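PDB 4JJA: conserved hypothetical exported protein from Bacteroides fragilis, which is of unproven function but belongs to the NamZ (DUF1343) family and may act as a peptidoglycan exo-beta-N-acetylmuramidase. Local coordinates for residues A[4-15]-A[200-211]; A[254-262]-A[306-314]. All coordinates share one frame; numbering follows the deposited sequence.

Contact 1: A[4-15]-A[200-211]; sequences SDVIIGAEQTKA and IPCKNYTHQTMY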
loop_
_atom_site.group_PDB
_atom_site.type_symbol
_atom_site.label_atom_id
_atom_site.label_comp_id
_atom_site.label_asym_id
_atom_site.label_seq_id
_atom_site.Cartn_x
_atom_site.Cartn_y
_atom_site.Cartn_z
ATOM N N SER A 4 14.106 21.470 4.324
ATOM C CA SER A 4 14.777 20.712 3.248
ATOM C C SER A 4 14.152 19.317 3.139
ATOM O O SER A 4 13.096 19.040 3.738
ATOM C CB SER A 4 16.313 20.690 3.453
ATOM O OG SER A 4 16.693 20.534 4.810
ATOM N N ASP A 5 14.809 18.475 2.359
ATOM C CA ASP A 5 14.237 17.260 1.809
ATOM C C ASP A 5 14.122 16.154 2.837
ATOM O O ASP A 5 14.855 16.107 3.814
ATOM C CB ASP A 5 15.099 16.765 0.681
ATOM C CG ASP A 5 15.075 17.701 -0.508
ATOM O OD1 ASP A 5 14.203 18.614 -0.534
ATOM O OD2 ASP A 5 15.924 17.518 -1.396
ATOM N N VAL A 6 13.161 15.280 2.591
ATOM C CA VAL A 6 12.981 14.139 3.488
ATOM C C VAL A 6 14.260 13.330 3.568
ATOM O O VAL A 6 14.869 13.044 2.556
ATOM C CB VAL A 6 11.813 13.232 3.022
ATOM C CG1 VAL A 6 11.797 11.962 3.851
ATOM C CG2 VAL A 6 10.500 13.962 3.155
ATOM N N ILE A 7 14.622 12.927 4.777
ATOM C CA ILE A 7 15.729 11.991 4.973
ATOM C C ILE A 7 15.072 10.712 5.513
ATOM O O ILE A 7 14.566 10.659 6.633
ATOM C CB ILE A 7 16.787 12.527 5.962
ATOM C CG1 ILE A 7 17.332 13.873 5.524
ATOM C CG2 ILE A 7 17.903 11.516 6.188
ATOM C CD1 ILE A 7 18.236 14.554 6.573
ATOM N N ILE A 8 15.073 9.672 4.703
ATOM C CA ILE A 8 14.429 8.428 5.102
ATOM C C ILE A 8 15.247 7.739 6.203
ATOM O O ILE A 8 16.429 8.046 6.427
ATOM C CB ILE A 8 14.211 7.481 3.918
ATOM C CG1 ILE A 8 15.540 7.020 3.321
ATOM C CG2 ILE A 8 13.256 8.115 2.859
ATOM C CD1 ILE A 8 15.392 5.909 2.270
ATOM N N GLY A 9 14.620 6.811 6.916
ATOM C CA GLY A 9 15.279 6.088 7.985
ATOM C C GLY A 9 16.588 5.444 7.505
ATOM O O GLY A 9 17.584 5.485 8.209
ATOM N N ALA A 10 16.550 4.776 6.345
ATOM C CA ALA A 10 17.705 3.991 5.884
ATOM C C ALA A 10 18.933 4.851 5.620
ATOM O O ALA A 10 20.053 4.337 5.662
ATOM C CB ALA A 10 17.355 3.172 4.670
ATOM N N GLU A 11 18.771 6.143 5.361
ATOM C CA GLU A 11 19.897 7.054 5.142
ATOM C C GLU A 11 20.638 7.386 6.421
ATOM O O GLU A 11 21.786 7.840 6.384
ATOM C CB GLU A 11 19.380 8.377 4.562
ATOM C CG GLU A 11 18.935 8.303 3.151
ATOM C CD GLU A 11 18.416 9.640 2.652
ATOM O OE1 GLU A 11 17.226 9.933 2.858
ATOM O OE2 GLU A 11 19.225 10.419 2.078
ATOM N N GLN A 12 19.977 7.222 7.555
ATOM C CA GLN A 12 20.481 7.660 8.854
ATOM C C GLN A 12 21.330 6.549 9.516
ATOM O O GLN A 12 21.011 6.040 10.583
ATOM C CB GLN A 12 19.323 8.049 9.762
ATOM C CG GLN A 12 18.516 9.188 9.154
ATOM C CD GLN A 12 17.253 9.425 9.951
ATOM O OE1 GLN A 12 17.317 9.710 11.173
ATOM N NE2 GLN A 12 16.116 9.369 9.275
ATOM N N THR A 13 22.398 6.173 8.810
ATOM C CA THR A 13 23.184 5.029 9.241
ATOM C C THR A 13 23.753 5.209 10.640
ATOM O O THR A 13 23.876 4.243 11.379
ATOM C CB THR A 13 24.266 4.680 8.261
ATOM O OG1 THR A 13 25.166 5.775 8.165
ATOM C CG2 THR A 13 23.687 4.357 6.891
ATOM N N LYS A 14 24.080 6.422 11.055
ATOM C CA LYS A 14 24.609 6.573 12.416
ATOM C C LYS A 14 23.549 6.276 13.487
ATOM O O LYS A 14 23.878 5.892 14.633
ATOM C CB LYS A 14 25.317 7.938 12.580
ATOM C CG LYS A 14 26.590 8.043 11.726
ATOM C CD LYS A 14 27.128 9.470 11.587
ATOM C CE LYS A 14 27.133 10.195 12.941
ATOM N NZ LYS A 14 27.309 11.705 12.801
ATOM N N ALA A 15 22.283 6.357 13.122
ATOM C CA ALA A 15 21.206 6.010 14.025
ATOM C C ALA A 15 20.985 4.524 14.233
ATOM O O ALA A 15 20.570 4.124 15.297
ATOM C CB ALA A 15 19.860 6.685 13.602
ATOM N N ILE A 200 13.192 3.884 13.140
ATOM C CA ILE A 200 14.053 5.022 12.816
ATOM C C ILE A 200 13.193 5.942 11.941
ATOM O O ILE A 200 12.918 5.642 10.781
ATOM C CB ILE A 200 15.325 4.625 12.042
ATOM C CG1 ILE A 200 16.073 3.507 12.783
ATOM C CG2 ILE A 200 16.190 5.865 11.782
ATOM C CD1 ILE A 200 16.512 3.843 14.233
ATOM N N PRO A 201 12.678 7.040 12.500
ATOM C CA PRO A 201 11.767 7.895 11.747
ATOM C C PRO A 201 12.461 8.691 10.672
ATOM O O PRO A 201 13.649 8.986 10.771
ATOM C CB PRO A 201 11.185 8.842 12.830
ATOM C CG PRO A 201 11.381 8.169 14.115
ATOM C CD PRO A 201 12.650 7.383 13.935
ATOM N N CYS A 202 11.705 9.063 9.654
ATOM C CA CYS A 202 12.205 10.011 8.699
ATOM C C CYS A 202 12.458 11.369 9.364
ATOM O O CYS A 202 11.767 11.726 10.320
ATOM C CB CYS A 202 11.172 10.275 7.617
ATOM S SG CYS A 202 10.663 8.839 6.664
ATOM N N LYS A 203 13.395 12.118 8.797
ATOM C CA LYS A 203 13.579 13.530 9.168
ATOM C C LYS A 203 13.009 14.403 8.075
ATOM O O LYS A 203 12.905 13.976 6.923
ATOM C CB LYS A 203 15.035 13.873 9.376
ATOM C CG LYS A 203 15.658 13.088 10.526
ATOM C CD LYS A 203 17.134 13.448 10.733
ATOM C CE LYS A 203 17.668 12.948 12.053
ATOM N NZ LYS A 203 16.716 13.034 13.199
ATOM N N ASN A 204 12.630 15.621 8.447
ATOM C CA ASN A 204 12.035 16.602 7.526
ATOM C C ASN A 204 10.773 16.063 6.899
ATOM O O ASN A 204 10.538 16.193 5.708
ATOM C CB ASN A 204 13.048 17.036 6.469
ATOM C CG ASN A 204 14.338 17.549 7.074
ATOM O OD1 ASN A 204 14.338 18.193 8.154
ATOM N ND2 ASN A 204 15.443 17.258 6.395
ATOM N N TYR A 205 9.952 15.461 7.747
ATOM C CA TYR A 205 8.706 14.813 7.283
ATOM C C TYR A 205 7.570 15.050 8.263
ATOM O O TYR A 205 7.707 14.817 9.463
ATOM C CB TYR A 205 8.931 13.286 7.142
ATOM C CG TYR A 205 7.723 12.554 6.604
ATOM C CD1 TYR A 205 7.231 12.790 5.334
ATOM C CD2 TYR A 205 7.072 11.598 7.374
ATOM C CE1 TYR A 205 6.082 12.140 4.910
ATOM C CE2 TYR A 205 5.923 10.925 6.924
ATOM C CZ TYR A 205 5.463 11.174 5.672
ATOM O OH TYR A 205 4.308 10.514 5.231
ATOM N N THR A 206 6.445 15.557 7.732
ATOM C CA THR A 206 5.206 15.700 8.464
ATOM C C THR A 206 4.124 14.989 7.665
ATOM O O THR A 206 4.309 14.634 6.492
ATOM C CB THR A 206 4.787 17.179 8.614
ATOM O OG1 THR A 206 4.391 17.655 7.337
ATOM C CG2 THR A 206 5.951 18.014 9.204
ATOM N N HIS A 207 2.939 14.890 8.260
ATOM C CA HIS A 207 1.730 14.422 7.543
ATOM C C HIS A 207 1.075 15.452 6.617
ATOM O O HIS A 207 -0.082 15.294 6.173
ATOM C CB HIS A 207 0.736 13.820 8.516
ATOM C CG HIS A 207 1.175 12.504 9.056
ATOM N ND1 HIS A 207 0.987 11.325 8.362
ATOM C CD2 HIS A 207 1.825 12.175 10.197
ATOM C CE1 HIS A 207 1.486 10.323 9.071
ATOM N NE2 HIS A 207 2.010 10.810 10.183
ATOM N N GLN A 208 1.813 16.503 6.318
ATOM C CA GLN A 208 1.545 17.323 5.112
ATOM C C GLN A 208 2.561 17.231 4.018
ATOM O O GLN A 208 2.289 17.713 2.909
ATOM C CB GLN A 208 1.399 18.795 5.519
ATOM C CG GLN A 208 0.128 19.071 6.240
ATOM C CD GLN A 208 -0.036 20.554 6.574
ATOM O OE1 GLN A 208 -0.292 21.356 5.683
ATOM N NE2 GLN A 208 0.136 20.909 7.828
ATOM N N THR A 209 3.716 16.600 4.286
ATOM C CA THR A 209 4.732 16.507 3.290
ATOM C C THR A 209 4.220 15.629 2.149
ATOM O O THR A 209 3.703 14.541 2.404
ATOM C CB THR A 209 5.979 15.857 3.855
ATOM O OG1 THR A 209 6.425 16.579 4.993
ATOM C CG2 THR A 209 7.120 15.724 2.811
HETATM N N MSE A 210 4.445 16.035 0.913
HETATM C CA MSE A 210 4.052 15.314 -0.287
HETATM C C MSE A 210 5.263 14.684 -0.918
HETATM O O MSE A 210 5.787 15.171 -1.925
HETATM C CB MSE A 210 3.335 16.244 -1.268
HETATM C CG MSE A 210 2.172 16.988 -0.612
HETATM SE SE MSE A 210 0.823 15.892 0.254
HETATM C CE MSE A 210 0.221 14.894 -1.298
ATOM N N TYR A 211 5.736 13.596 -0.322
ATOM C CA TYR A 211 6.882 12.877 -0.821
ATOM C C TYR A 211 6.567 12.186 -2.103
ATOM O O TYR A 211 5.539 11.518 -2.211
ATOM C CB TYR A 211 7.354 11.891 0.209
ATOM C CG TYR A 211 8.540 11.038 -0.190
ATOM C CD1 TYR A 211 9.845 11.506 -0.128
ATOM C CD2 TYR A 211 8.366 9.710 -0.566
ATOM C CE1 TYR A 211 10.898 10.684 -0.431
ATOM C CE2 TYR A 211 9.411 8.881 -0.845
ATOM C CZ TYR A 211 10.697 9.373 -0.752
ATOM O OH TYR A 211 11.730 8.489 -1.054
HETATM O O HOH W 1 10.539 17.891 3.663
HETATM O O HOH W 2 15.407 9.527 12.869
#

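Contact 2: A[254-262]-A[306-314]; sequences YGHPNMTGY and YLIDAYHNL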
loop_
_atom_site.group_PDB
_atom_site.type_symbol
_atom_site.label_atom_id
_atom_site.label_comp_id
_atom_site.label_asym_id
_atom_site.label_seq_id
_atom_site.Cartn_x
_atom_site.Cartn_y
_atom_site.Cartn_z
ATOM N N TYR A 254 -10.462 5.385 -16.801
ATOM C CA TYR A 254 -11.387 4.272 -16.604
ATOM C C TYR A 254 -12.263 4.126 -17.823
ATOM O O TYR A 254 -12.573 5.097 -18.494
ATOM C CB TYR A 254 -12.210 4.388 -15.318
ATOM C CG TYR A 254 -13.185 5.518 -15.256
ATOM C CD1 TYR A 254 -12.777 6.786 -14.817
ATOM C CD2 TYR A 254 -14.514 5.351 -15.607
ATOM C CE1 TYR A 254 -13.702 7.817 -14.682
ATOM C CE2 TYR A 254 -15.413 6.382 -15.500
ATOM C CZ TYR A 254 -15.024 7.611 -15.038
ATOM O OH TYR A 254 -15.924 8.653 -14.924
ATOM N N GLY A 255 -12.642 2.900 -18.152
ATOM C CA GLY A 255 -13.497 2.709 -19.304
ATOM C C GLY A 255 -13.862 1.251 -19.493
ATOM O O GLY A 255 -13.362 0.376 -18.816
ATOM N N HIS A 256 -14.738 0.995 -20.468
ATOM C CA HIS A 256 -15.270 -0.342 -20.675
ATOM C C HIS A 256 -15.827 -0.409 -22.090
ATOM O O HIS A 256 -16.306 0.604 -22.616
ATOM C CB HIS A 256 -16.395 -0.574 -19.641
ATOM C CG HIS A 256 -16.963 -1.947 -19.631
ATOM N ND1 HIS A 256 -17.898 -2.355 -20.559
ATOM C CD2 HIS A 256 -16.645 -3.027 -18.882
ATOM C CE1 HIS A 256 -18.157 -3.627 -20.354
ATOM N NE2 HIS A 256 -17.418 -4.068 -19.344
ATOM N N PRO A 257 -15.771 -1.596 -22.718
ATOM C CA PRO A 257 -16.298 -1.661 -24.106
ATOM C C PRO A 257 -17.770 -1.316 -24.299
ATOM O O PRO A 257 -18.159 -0.969 -25.399
ATOM C CB PRO A 257 -16.044 -3.082 -24.523
ATOM C CG PRO A 257 -15.380 -3.751 -23.429
ATOM C CD PRO A 257 -15.147 -2.847 -22.294
ATOM N N ASN A 258 -18.557 -1.445 -23.230
ATOM C CA ASN A 258 -19.989 -1.212 -23.269
ATOM C C ASN A 258 -20.351 0.224 -22.871
ATOM O O ASN A 258 -21.472 0.636 -23.093
ATOM C CB ASN A 258 -20.748 -2.257 -22.426
ATOM C CG ASN A 258 -20.675 -3.669 -23.034
ATOM O OD1 ASN A 258 -19.587 -4.327 -23.036
ATOM N ND2 ASN A 258 -21.769 -4.114 -23.621
HETATM N N MSE A 259 -19.409 0.993 -22.308
HETATM C CA MSE A 259 -19.682 2.352 -21.893
HETATM C C MSE A 259 -19.896 3.199 -23.115
HETATM O O MSE A 259 -19.292 2.987 -24.180
HETATM C CB MSE A 259 -18.550 2.878 -21.002
HETATM C CG MSE A 259 -18.787 2.465 -19.532
HETATM SE SE MSE A 259 -17.342 2.789 -18.304
HETATM C CE MSE A 259 -17.181 4.640 -18.508
ATOM N N THR A 260 -20.784 4.175 -22.975
ATOM C CA THR A 260 -21.391 4.759 -24.170
ATOM C C THR A 260 -21.505 6.259 -23.956
ATOM O O THR A 260 -21.877 6.740 -22.885
ATOM C CB THR A 260 -22.839 4.096 -24.422
ATOM O OG1 THR A 260 -22.718 2.671 -24.710
ATOM C CG2 THR A 260 -23.639 4.778 -25.555
ATOM N N GLY A 261 -21.109 7.023 -24.971
ATOM C CA GLY A 261 -21.181 8.468 -24.875
ATOM C C GLY A 261 -19.949 9.242 -24.431
ATOM O O GLY A 261 -20.027 10.412 -24.019
ATOM N N TYR A 262 -18.803 8.590 -24.551
ATOM C CA TYR A 262 -17.544 9.137 -24.041
ATOM C C TYR A 262 -16.591 9.594 -25.167
ATOM O O TYR A 262 -16.559 8.936 -26.210
ATOM C CB TYR A 262 -16.857 8.067 -23.197
ATOM C CG TYR A 262 -17.565 7.829 -21.906
ATOM C CD1 TYR A 262 -17.328 8.635 -20.784
ATOM C CD2 TYR A 262 -18.549 6.835 -21.824
ATOM C CE1 TYR A 262 -18.021 8.405 -19.569
ATOM C CE2 TYR A 262 -19.208 6.607 -20.636
ATOM C CZ TYR A 262 -18.972 7.418 -19.516
ATOM O OH TYR A 262 -19.672 7.184 -18.344
ATOM N N TYR A 306 -16.356 8.627 -10.057
ATOM C CA TYR A 306 -16.013 7.810 -11.184
ATOM C C TYR A 306 -16.805 6.502 -11.161
ATOM O O TYR A 306 -17.371 6.063 -12.177
ATOM C CB TYR A 306 -14.493 7.534 -11.181
ATOM C CG TYR A 306 -13.659 8.783 -10.961
ATOM C CD1 TYR A 306 -13.846 9.904 -11.739
ATOM C CD2 TYR A 306 -12.670 8.826 -10.000
ATOM C CE1 TYR A 306 -13.089 11.077 -11.524
ATOM C CE2 TYR A 306 -11.901 9.986 -9.789
ATOM C CZ TYR A 306 -12.132 11.112 -10.554
ATOM O OH TYR A 306 -11.327 12.224 -10.364
ATOM N N LEU A 307 -16.834 5.856 -10.007
ATOM C CA LEU A 307 -17.568 4.651 -9.832
ATOM C C LEU A 307 -19.081 4.828 -10.150
ATOM O O LEU A 307 -19.697 4.013 -10.825
ATOM C CB LEU A 307 -17.293 4.217 -8.393
ATOM C CG LEU A 307 -17.848 2.880 -7.978
ATOM C CD1 LEU A 307 -17.141 1.724 -8.665
ATOM C CD2 LEU A 307 -17.735 2.710 -6.496
ATOM N N ILE A 308 -19.621 5.929 -9.645
ATOM C CA ILE A 308 -21.039 6.214 -9.837
ATOM C C ILE A 308 -21.334 6.479 -11.302
ATOM O O ILE A 308 -22.344 6.021 -11.861
ATOM C CB ILE A 308 -21.458 7.356 -8.888
ATOM C CG1 ILE A 308 -21.406 6.873 -7.438
ATOM C CG2 ILE A 308 -22.834 7.977 -9.292
ATOM C CD1 ILE A 308 -21.621 7.960 -6.392
ATOM N N ASP A 309 -20.443 7.214 -11.959
ATOM C CA ASP A 309 -20.583 7.460 -13.380
ATOM C C ASP A 309 -20.653 6.171 -14.184
ATOM O O ASP A 309 -21.550 5.992 -15.016
ATOM C CB ASP A 309 -19.401 8.327 -13.838
ATOM C CG ASP A 309 -19.410 8.643 -15.314
ATOM O OD1 ASP A 309 -20.441 9.151 -15.755
ATOM O OD2 ASP A 309 -18.391 8.490 -15.956
ATOM N N ALA A 310 -19.677 5.301 -13.966
ATOM C CA ALA A 310 -19.663 4.060 -14.692
ATOM C C ALA A 310 -20.866 3.176 -14.402
ATOM O O ALA A 310 -21.430 2.572 -15.300
ATOM C CB ALA A 310 -18.368 3.301 -14.409
ATOM N N TYR A 311 -21.286 3.120 -13.130
ATOM C CA TYR A 311 -22.430 2.316 -12.743
ATOM C C TYR A 311 -23.667 2.746 -13.510
ATOM O O TYR A 311 -24.354 1.903 -14.115
ATOM C CB TYR A 311 -22.687 2.450 -11.234
ATOM C CG TYR A 311 -24.019 1.831 -10.819
ATOM C CD1 TYR A 311 -24.129 0.484 -10.691
ATOM C CD2 TYR A 311 -25.138 2.583 -10.656
ATOM C CE1 TYR A 311 -25.329 -0.129 -10.387
ATOM C CE2 TYR A 311 -26.331 1.999 -10.330
ATOM C CZ TYR A 311 -26.436 0.642 -10.197
ATOM O OH TYR A 311 -27.644 0.026 -9.908
ATOM N N HIS A 312 -23.970 4.020 -13.507
ATOM C CA HIS A 312 -25.161 4.474 -14.178
ATOM C C HIS A 312 -25.054 4.410 -15.686
ATOM O O HIS A 312 -26.054 4.230 -16.367
ATOM C CB HIS A 312 -25.550 5.897 -13.727
ATOM C CG HIS A 312 -26.027 5.933 -12.317
ATOM N ND1 HIS A 312 -27.196 5.328 -11.895
ATOM C CD2 HIS A 312 -25.465 6.477 -11.214
ATOM C CE1 HIS A 312 -27.327 5.492 -10.586
ATOM N NE2 HIS A 312 -26.290 6.202 -10.146
ATOM N N ASN A 313 -23.850 4.546 -16.232
ATOM C CA ASN A 313 -23.710 4.478 -17.667
ATOM C C ASN A 313 -23.907 3.065 -18.180
ATOM O O ASN A 313 -24.513 2.857 -19.239
ATOM C CB ASN A 313 -22.326 4.988 -18.097
ATOM C CG ASN A 313 -22.203 5.100 -19.606
ATOM O OD1 ASN A 313 -21.718 4.209 -20.242
ATOM N ND2 ASN A 313 -22.787 6.137 -20.191
ATOM N N LEU A 314 -23.367 2.073 -17.462
ATOM C CA LEU A 314 -23.386 0.720 -17.979
ATOM C C LEU A 314 -24.755 0.055 -17.959
ATOM O O LEU A 314 -24.996 -0.870 -18.737
ATOM C CB LEU A 314 -22.353 -0.138 -17.241
ATOM C CG LEU A 314 -20.983 0.002 -17.826
ATOM C CD1 LEU A 314 -19.909 -0.508 -16.860
ATOM C CD2 LEU A 314 -20.861 -0.684 -19.221
#

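Contact 1: A[4-15]-A[200-211]
Ser4 and Asn204 share a water, which donates to the backbone O of each. The Asn204 amide also holds Asp5: its ND2 gives a fairly straight bond to Asp5 O (2.9 Å, 163°), with the oxygen lying in the amide plane. Val6 sends its two methyls to different partners. With CG1 anti to the backbone N (chi1 172°), CG2 is left to meet Thr209 CG2 at 3.8 Å and Tyr205 CD1 at 4.1 Å, while CG1 touches Cys202 CB. Ile7 and Lys203 pair through both backbone bonds, Ile7 N to Lys203 O and Lys203 N to Ile7 O, each 2.9 Å. This is a single antiparallel hydrogen-bonded bridge. It ties the N-terminal arm to the loop that leaves strand 197-200, an outermost strand of the six-stranded parallel sheet in a Rossmann-like domain. Gly9 packs its CA against Ile200 O at 3.7 Å. Gln12 is the centre of an inverse gamma turn. Across the contact its NE2 donates to Pro201 O at 2.9 Å; it also reaches Ile8 O, from above that carbonyl plane, at 3.2 Å. A second water bridges Gln12 OE1 and Pro201 O. The aliphatic chain of Lys203 crosses this amide, bringing CE to 3.4 Å from OE1. Ala15 CB rests on Ile200 CG2.

Contact 2: A[254-262]-A[306-314]
Tyr254 and Tyr262 both donate their hydroxyls to one carboxylate oxygen, OD2 of Asp309. The Tyr254 OH bond is 2.7 Å and arrives on the anti side, tilted out of the carboxylate plane. Tyr262 OH, at 3.0 Å, comes from above the carboxylate plane, and the two hydroxyls lie on opposite faces of it. OD2 meets the Tyr254 ring at its edge, with ring and carboxylate planes 83° apart. Asp309 has CG anti to the backbone N (chi1 179°), which carries the acid out from the helix to both phenols.

One turn later, Asn313 grips the backbone of Thr260 with both ends of its amide. Its OD1 accepts from Thr260 N (2.9 Å) in the carbonyl plane, on a lone pair. Its ND2 donates to Thr260 O, also at 2.9 Å. The two bonds fix the rotation of the amide, whose oxygen also meets the Tyr262 ring at its edge. Within the loop, Asn258 N donates to His256 ND1 and Thr260 OG1 to Asn258 O.

Apolar packing adds to these bonds. Tyr254 CE1 lies 3.6 Å from Tyr306 CB, and the two rings meet obliquely. Leu314 CD2 lies 3.6 Å from Asn258 CB, and its CG packs on Met259 CG. Selenomethionine Met259 places SE by Ala310 CB at 4.1 Å.

Strand 254-256 runs nearly parallel to helix 306-314, at 14° and 9.9 Å between axes. It is an edge of a three-stranded antiparallel sheet and pairs with strand 284-288. The Tyr254 ring stacks on Phe236, while Leu307, Ile308 and Tyr311 of the helix touch Ile338 of helix 333-339.

Overall arrangement
Contact 1 and contact 2 lie on opposite sides of the chain's centre. Their own centres are 41 Å apart, and their nearest atoms about 15 Å, so they do not touch. They follow in series along the chain: 4-15 with 200-211 closes before 254-262 with 306-314 opens. Contact 1 joins the N-terminal arm to the region of the parallel sheet, whereas contact 2 lies wholly in the NamZ C-terminal family region. The C-terminal tail returns to contact 1, where Tyr368 OH bonds to Cys202 N. No catalytic residue is established at either contact. A glycerol, probably from the crystallisation liquor, lies about 4 Å from the Pro201 side chain.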